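Long-range contacts in DNA ligase (Aquifex aeolicus, PDB 3QWU), which probably joins nucleic acid ends in an ATP-dependent reaction, and binds adenosine and calcium: residues 309-314 and 341-346; 301-306 and 347-352. All blocks are in the same frame, centred on the assembly; numbering follows the deposited sequence.

Interaction 1. Residues 309-314 and 341-346; sequences KFRKKE and GDYWRL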
# COMPACT_ATOMS: atom_id res chain seq x y z
N LYS A 309 -6.84 11.77 30.94
CA LYS A 309 -6.85 12.35 32.32
C LYS A 309 -5.55 12.12 33.08
O LYS A 309 -5.04 11.01 33.06
CB LYS A 309 -7.88 11.61 33.14
CG LYS A 309 -9.09 12.32 33.46
CD LYS A 309 -10.13 11.28 33.95
CE LYS A 309 -10.06 11.07 35.45
NZ LYS A 309 -11.05 10.08 35.99
N PHE A 310 -5.06 13.10 33.81
CA PHE A 310 -3.87 12.89 34.62
C PHE A 310 -4.08 13.32 36.05
O PHE A 310 -4.84 14.24 36.30
CB PHE A 310 -2.67 13.67 34.13
CG PHE A 310 -2.29 13.38 32.74
CD1 PHE A 310 -3.09 13.79 31.70
CD2 PHE A 310 -1.07 12.77 32.47
CE1 PHE A 310 -2.72 13.55 30.38
CE2 PHE A 310 -0.66 12.55 31.15
CZ PHE A 310 -1.49 12.91 30.10
N ARG A 311 -3.38 12.67 36.97
CA ARG A 311 -3.25 13.11 38.36
C ARG A 311 -2.31 14.32 38.46
O ARG A 311 -2.56 15.22 39.27
CB ARG A 311 -2.75 11.95 39.22
CG ARG A 311 -3.61 10.69 39.04
CD ARG A 311 -3.36 9.65 40.07
NE ARG A 311 -4.09 9.95 41.30
CZ ARG A 311 -4.03 9.22 42.41
NH1 ARG A 311 -4.74 9.60 43.47
NH2 ARG A 311 -3.27 8.12 42.47
N LYS A 312 -1.29 14.37 37.60
CA LYS A 312 -0.35 15.46 37.61
C LYS A 312 -0.33 16.21 36.28
O LYS A 312 -0.19 15.59 35.22
CB LYS A 312 1.05 14.93 37.83
CG LYS A 312 1.31 14.31 39.17
CD LYS A 312 2.82 14.46 39.52
CE LYS A 312 3.21 13.75 40.85
NZ LYS A 312 4.68 13.92 41.11
N LYS A 313 -0.41 17.53 36.35
CA LYS A 313 -0.17 18.41 35.19
C LYS A 313 1.19 18.23 34.51
O LYS A 313 1.26 18.14 33.31
CB LYS A 313 -0.31 19.88 35.58
CG LYS A 313 -0.68 20.77 34.41
CD LYS A 313 -0.33 22.23 34.70
CE LYS A 313 -0.62 23.11 33.49
NZ LYS A 313 -0.03 24.49 33.66
N GLU A 314 2.27 18.21 35.26
CA GLU A 314 3.57 18.03 34.62
C GLU A 314 3.56 16.79 33.66
O GLU A 314 4.19 16.81 32.61
CB GLU A 314 4.69 17.92 35.67
CG GLU A 314 4.83 16.51 36.34
CD GLU A 314 5.51 16.54 37.72
OE1 GLU A 314 4.89 17.07 38.67
OE2 GLU A 314 6.65 16.01 37.87
N GLY A 341 -12.32 17.72 38.34
CA GLY A 341 -12.35 16.91 39.56
C GLY A 341 -10.99 17.01 40.19
O GLY A 341 -10.46 18.14 40.33
N ASP A 342 -10.42 15.86 40.54
CA ASP A 342 -9.01 15.73 41.02
C ASP A 342 -7.97 15.43 39.91
O ASP A 342 -6.79 15.16 40.22
CB ASP A 342 -8.89 14.61 42.05
CG ASP A 342 -9.35 15.02 43.43
OD1 ASP A 342 -9.22 16.23 43.75
OD2 ASP A 342 -9.81 14.13 44.18
N TYR A 343 -8.38 15.50 38.65
CA TYR A 343 -7.49 15.21 37.52
C TYR A 343 -7.38 16.40 36.60
O TYR A 343 -8.29 17.22 36.50
CB TYR A 343 -8.01 14.02 36.72
CG TYR A 343 -8.09 12.76 37.53
CD1 TYR A 343 -7.04 11.86 37.57
CD2 TYR A 343 -9.23 12.47 38.28
CE1 TYR A 343 -7.11 10.69 38.35
CE2 TYR A 343 -9.31 11.28 39.06
CZ TYR A 343 -8.24 10.39 39.09
OH TYR A 343 -8.31 9.24 39.86
N TRP A 344 -6.23 16.50 35.95
CA TRP A 344 -6.05 17.39 34.82
C TRP A 344 -6.57 16.71 33.54
O TRP A 344 -6.07 15.64 33.17
CB TRP A 344 -4.58 17.74 34.71
CG TRP A 344 -4.19 18.61 35.82
CD1 TRP A 344 -3.76 18.23 37.07
CD2 TRP A 344 -4.24 20.04 35.83
NE1 TRP A 344 -3.51 19.34 37.84
CE2 TRP A 344 -3.81 20.46 37.11
CE3 TRP A 344 -4.61 21.00 34.88
CZ2 TRP A 344 -3.72 21.81 37.46
CZ3 TRP A 344 -4.52 22.35 35.23
CH2 TRP A 344 -4.08 22.74 36.51
N ARG A 345 -7.58 17.28 32.89
CA ARG A 345 -8.07 16.74 31.62
C ARG A 345 -7.24 17.25 30.43
O ARG A 345 -7.02 18.47 30.30
CB ARG A 345 -9.54 17.09 31.41
CG ARG A 345 -10.03 16.90 30.02
CD ARG A 345 -10.02 15.48 29.63
NE ARG A 345 -10.98 14.73 30.40
CZ ARG A 345 -11.23 13.44 30.26
NH1 ARG A 345 -10.56 12.71 29.37
NH2 ARG A 345 -12.14 12.87 31.02
N LEU A 346 -6.74 16.34 29.60
CA LEU A 346 -6.02 16.74 28.38
C LEU A 346 -6.80 16.34 27.13
O LEU A 346 -7.29 15.21 27.02
CB LEU A 346 -4.65 16.12 28.30
CG LEU A 346 -3.82 16.48 27.06
CD1 LEU A 346 -3.44 17.97 27.03
CD2 LEU A 346 -2.60 15.61 27.06

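Interaction 2. Residues 301-306 and 347-352; sequences KVYKTF and EFDKVF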
# COMPACT_ATOMS: atom_id res chain seq x y z
N LYS A 301 -8.45 21.15 8.02
CA LYS A 301 -7.36 20.33 8.56
C LYS A 301 -7.86 18.89 8.67
O LYS A 301 -9.06 18.63 8.98
CB LYS A 301 -7.00 20.74 10.00
CG LYS A 301 -6.45 22.11 10.22
CD LYS A 301 -4.94 22.22 9.90
CE LYS A 301 -4.34 23.56 10.37
NZ LYS A 301 -2.87 23.39 10.65
N VAL A 302 -6.95 17.94 8.49
CA VAL A 302 -7.29 16.54 8.76
C VAL A 302 -6.55 16.10 10.03
O VAL A 302 -5.32 16.12 10.10
CB VAL A 302 -6.92 15.63 7.59
CG1 VAL A 302 -7.13 14.14 8.00
CG2 VAL A 302 -7.72 16.00 6.39
N TYR A 303 -7.32 15.71 11.04
CA TYR A 303 -6.75 15.44 12.34
C TYR A 303 -7.62 14.46 13.15
O TYR A 303 -8.83 14.32 12.87
CB TYR A 303 -6.59 16.78 13.10
CG TYR A 303 -7.88 17.49 13.45
CD1 TYR A 303 -8.40 18.47 12.63
CD2 TYR A 303 -8.58 17.18 14.62
CE1 TYR A 303 -9.60 19.13 12.94
CE2 TYR A 303 -9.78 17.84 14.93
CZ TYR A 303 -10.26 18.80 14.08
OH TYR A 303 -11.42 19.47 14.38
N LYS A 304 -7.01 13.78 14.13
CA LYS A 304 -7.73 12.96 15.12
C LYS A 304 -7.66 13.63 16.48
O LYS A 304 -6.61 14.10 16.84
CB LYS A 304 -7.11 11.57 15.26
CG LYS A 304 -7.19 10.69 14.04
CD LYS A 304 -7.13 9.19 14.42
CE LYS A 304 -6.48 8.31 13.37
NZ LYS A 304 -6.68 6.94 13.73
N THR A 305 -8.74 13.67 17.23
CA THR A 305 -8.70 14.28 18.56
C THR A 305 -8.58 13.17 19.59
O THR A 305 -9.23 12.16 19.46
CB THR A 305 -9.96 15.21 18.85
OG1 THR A 305 -9.91 16.40 18.02
CG2 THR A 305 -10.02 15.66 20.33
N PHE A 306 -7.74 13.37 20.59
CA PHE A 306 -7.54 12.43 21.72
C PHE A 306 -7.87 13.09 23.02
O PHE A 306 -7.64 14.30 23.13
CB PHE A 306 -6.09 11.98 21.76
CG PHE A 306 -5.74 11.14 20.61
CD1 PHE A 306 -5.48 11.70 19.39
CD2 PHE A 306 -5.71 9.78 20.72
CE1 PHE A 306 -5.18 10.91 18.30
CE2 PHE A 306 -5.38 9.00 19.65
CZ PHE A 306 -5.14 9.55 18.44
N GLU A 347 -6.92 17.28 26.20
CA GLU A 347 -7.46 17.00 24.88
C GLU A 347 -6.46 17.50 23.89
O GLU A 347 -5.98 18.60 24.03
CB GLU A 347 -8.78 17.74 24.62
CG GLU A 347 -9.97 17.34 25.46
CD GLU A 347 -11.28 17.96 24.97
OE1 GLU A 347 -11.36 18.39 23.80
OE2 GLU A 347 -12.24 18.00 25.77
N PHE A 348 -6.17 16.72 22.85
CA PHE A 348 -5.22 17.19 21.86
C PHE A 348 -5.46 16.58 20.50
O PHE A 348 -6.12 15.54 20.36
CB PHE A 348 -3.77 16.96 22.34
CG PHE A 348 -3.35 15.52 22.35
CD1 PHE A 348 -3.53 14.73 23.47
CD2 PHE A 348 -2.72 14.95 21.23
CE1 PHE A 348 -3.13 13.38 23.49
CE2 PHE A 348 -2.32 13.61 21.23
CZ PHE A 348 -2.54 12.82 22.34
N ASP A 349 -4.91 17.26 19.49
CA ASP A 349 -5.05 16.86 18.13
C ASP A 349 -3.75 16.28 17.55
O ASP A 349 -2.66 16.81 17.81
CB ASP A 349 -5.50 18.09 17.33
CG ASP A 349 -6.95 18.51 17.66
OD1 ASP A 349 -7.74 17.71 18.26
OD2 ASP A 349 -7.33 19.65 17.26
N LYS A 350 -3.86 15.17 16.82
CA LYS A 350 -2.82 14.77 15.88
C LYS A 350 -3.32 15.25 14.50
O LYS A 350 -4.35 14.77 14.01
CB LYS A 350 -2.54 13.24 15.90
CG LYS A 350 -1.87 12.70 17.20
CD LYS A 350 -1.85 11.14 17.33
CE LYS A 350 -1.87 10.72 18.85
NZ LYS A 350 -1.35 9.36 19.17
N VAL A 351 -2.65 16.24 13.94
CA VAL A 351 -2.95 16.82 12.63
C VAL A 351 -2.04 16.13 11.63
O VAL A 351 -0.82 16.22 11.76
CB VAL A 351 -2.63 18.38 12.59
CG1 VAL A 351 -2.84 18.96 11.18
CG2 VAL A 351 -3.45 19.17 13.66
N PHE A 352 -2.63 15.45 10.64
CA PHE A 352 -1.89 14.80 9.55
C PHE A 352 -1.62 15.79 8.40
O PHE A 352 -2.48 16.00 7.54
CB PHE A 352 -2.71 13.60 9.04
CG PHE A 352 -2.94 12.55 10.10
CD1 PHE A 352 -2.05 11.50 10.27
CD2 PHE A 352 -4.01 12.67 10.98
CE1 PHE A 352 -2.25 10.56 11.28
CE2 PHE A 352 -4.21 11.74 12.00
CZ PHE A 352 -3.36 10.68 12.13

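Interaction 1. Residues 309-314 and 341-346
Lys-309 lies across one face of the Tyr-343 ring, making both CH-pi and cation-pi contacts. The chain of Lys-309 turns about its CG-CD bond (chi3 90°), which lays CE 3.2 Å above the tyrosine plane, off toward the rim. NZ follows, 4.0 Å from the centroid of the Tyr-343 ring, close enough for a cation-pi contact. Further back, CG of Lys-309 sits over the centre of the Arg-345 guanidinium, so that methylene, not ammonium, meets that like charge. Arg-345 NE and NH1 form salt bridges with Glu-340 and Glu-137. Along the tyrosine, Arg-311 runs side by side and in the same direction, its CG 3.6 Å from Tyr-343 CE1. With an alanine at Tyr-343, the Lys-309 ammonium would probably lose its aromatic platform and Asp-114 the hydroxyl that hydrogen-bonds it.

The backbone bonds belong to the antiparallel hydrogen-bonded pair Phe-310 and Trp-344: Phe-310 N gives to Trp-344 O at 2.8 Å, and Trp-344 N gives to Phe-310 O at 2.7 Å. Next to them, Lys-309 and Arg-345 form the non-hydrogen-bonded pair.

Two apolar contacts complete the account. CB of Lys-313 stands 3.8 Å above the indole plane of Trp-344, over the five-membered ring, a CH-pi contact made where the chain turns from strand to helix. Phe-310 meets Leu-346 through CE1 and CB, 3.8 Å apart.

The pairing joins edge strand 303-310 to central strand 343-352 of the three-stranded antiparallel sheet in the C-terminal region, with strand 330-340 on the far side. Helix 313-325 packs on Phe-310 and Leu-346, through Leu-319 in both cases. Helix 106-115 closes in as well, where Asp-110 takes the backbone N-H groups of Arg-311 and Lys-312.

Interaction 2. Residues 301-306 and 347-352
Phe-306 and Lys-350 meet at about a right angle: the lysine, extended beyond CG, passes over one face of the ring. Its CE lies 3.3 Å above the plane of the Phe-306 ring, toward the rim, and NZ is 4.2 Å from the centroid of that ring in a cation-pi contact. The ammonium is also fixed by a hydrogen bond to the carbonyl of Pro-139.

Phe-348 takes a different conformation, its CG set between the backbone N and the carbonyl carbon (chi1 71°). This turns its ring under its neighbour, and CB of Phe-306 comes to rest 3.6 Å above the Phe-348 plane. The two phenyl planes are only 15° apart, yet slid so far that they barely overlap; the contact is CH-pi rather than a ring stack.

The face carrying Tyr-303, Thr-305, Asp-349 and Val-351 mixes polar and apolar contacts. Tyr-303 shares that same first-torsion position (chi1 66°), which carries its ring diagonally across to Asp-349 on the partner strand. There Asp-349 OD2 lies over one face, the carboxylate and ring planes oblique to each other, and Asp-349 CG is 3.7 Å from Tyr-303 CD2. Thr-305 OG1 donates to Asp-349 OD1 at 2.5 Å, arriving on the syn side but out of the carboxylate plane. With OD2 paired to Arg-335, the aspartate is gripped from two strands. Phe-352 offers its ring edge to the carbonyl of Val-302 and to CG of Lys-304, 3.8 Å from Phe-352 CE2.

Between the two faces runs an antiparallel ladder, with Lys-304/Lys-350 and Phe-306/Phe-348 as its hydrogen-bonded pairs, extended by Phe-352 N to Val-302 O at 2.8 Å. It is the edge-to-centre pairing of a three-stranded antiparallel sheet in the C-terminal region of Pab1020-type ligases, and it finishes at Phe-352, the N-cap of helix 353-363.

Interactions 1 and 2 are two ends of a single strand pairing: 309-314 follows 301-306 after a two-residue gap, 341-346 runs directly into 347-352, and their centres lie 20 Å apart. Along the chain, interaction 1 is nested inside the loop closed by interaction 2, with helix 313-325 and strand 330-340 between the paired strands. The ends differ in surroundings. Interaction 1 lies away from the adenosine and calcium sites, whereas in interaction 2 the side chain of Lys-304 is about 7 Å from that of Glu-143, a calcium ligand, and about 10 Å from the bound calcium ion. Lys-304 NZ forms a salt bridge with Glu-142, the residue before Glu-143 in sequence.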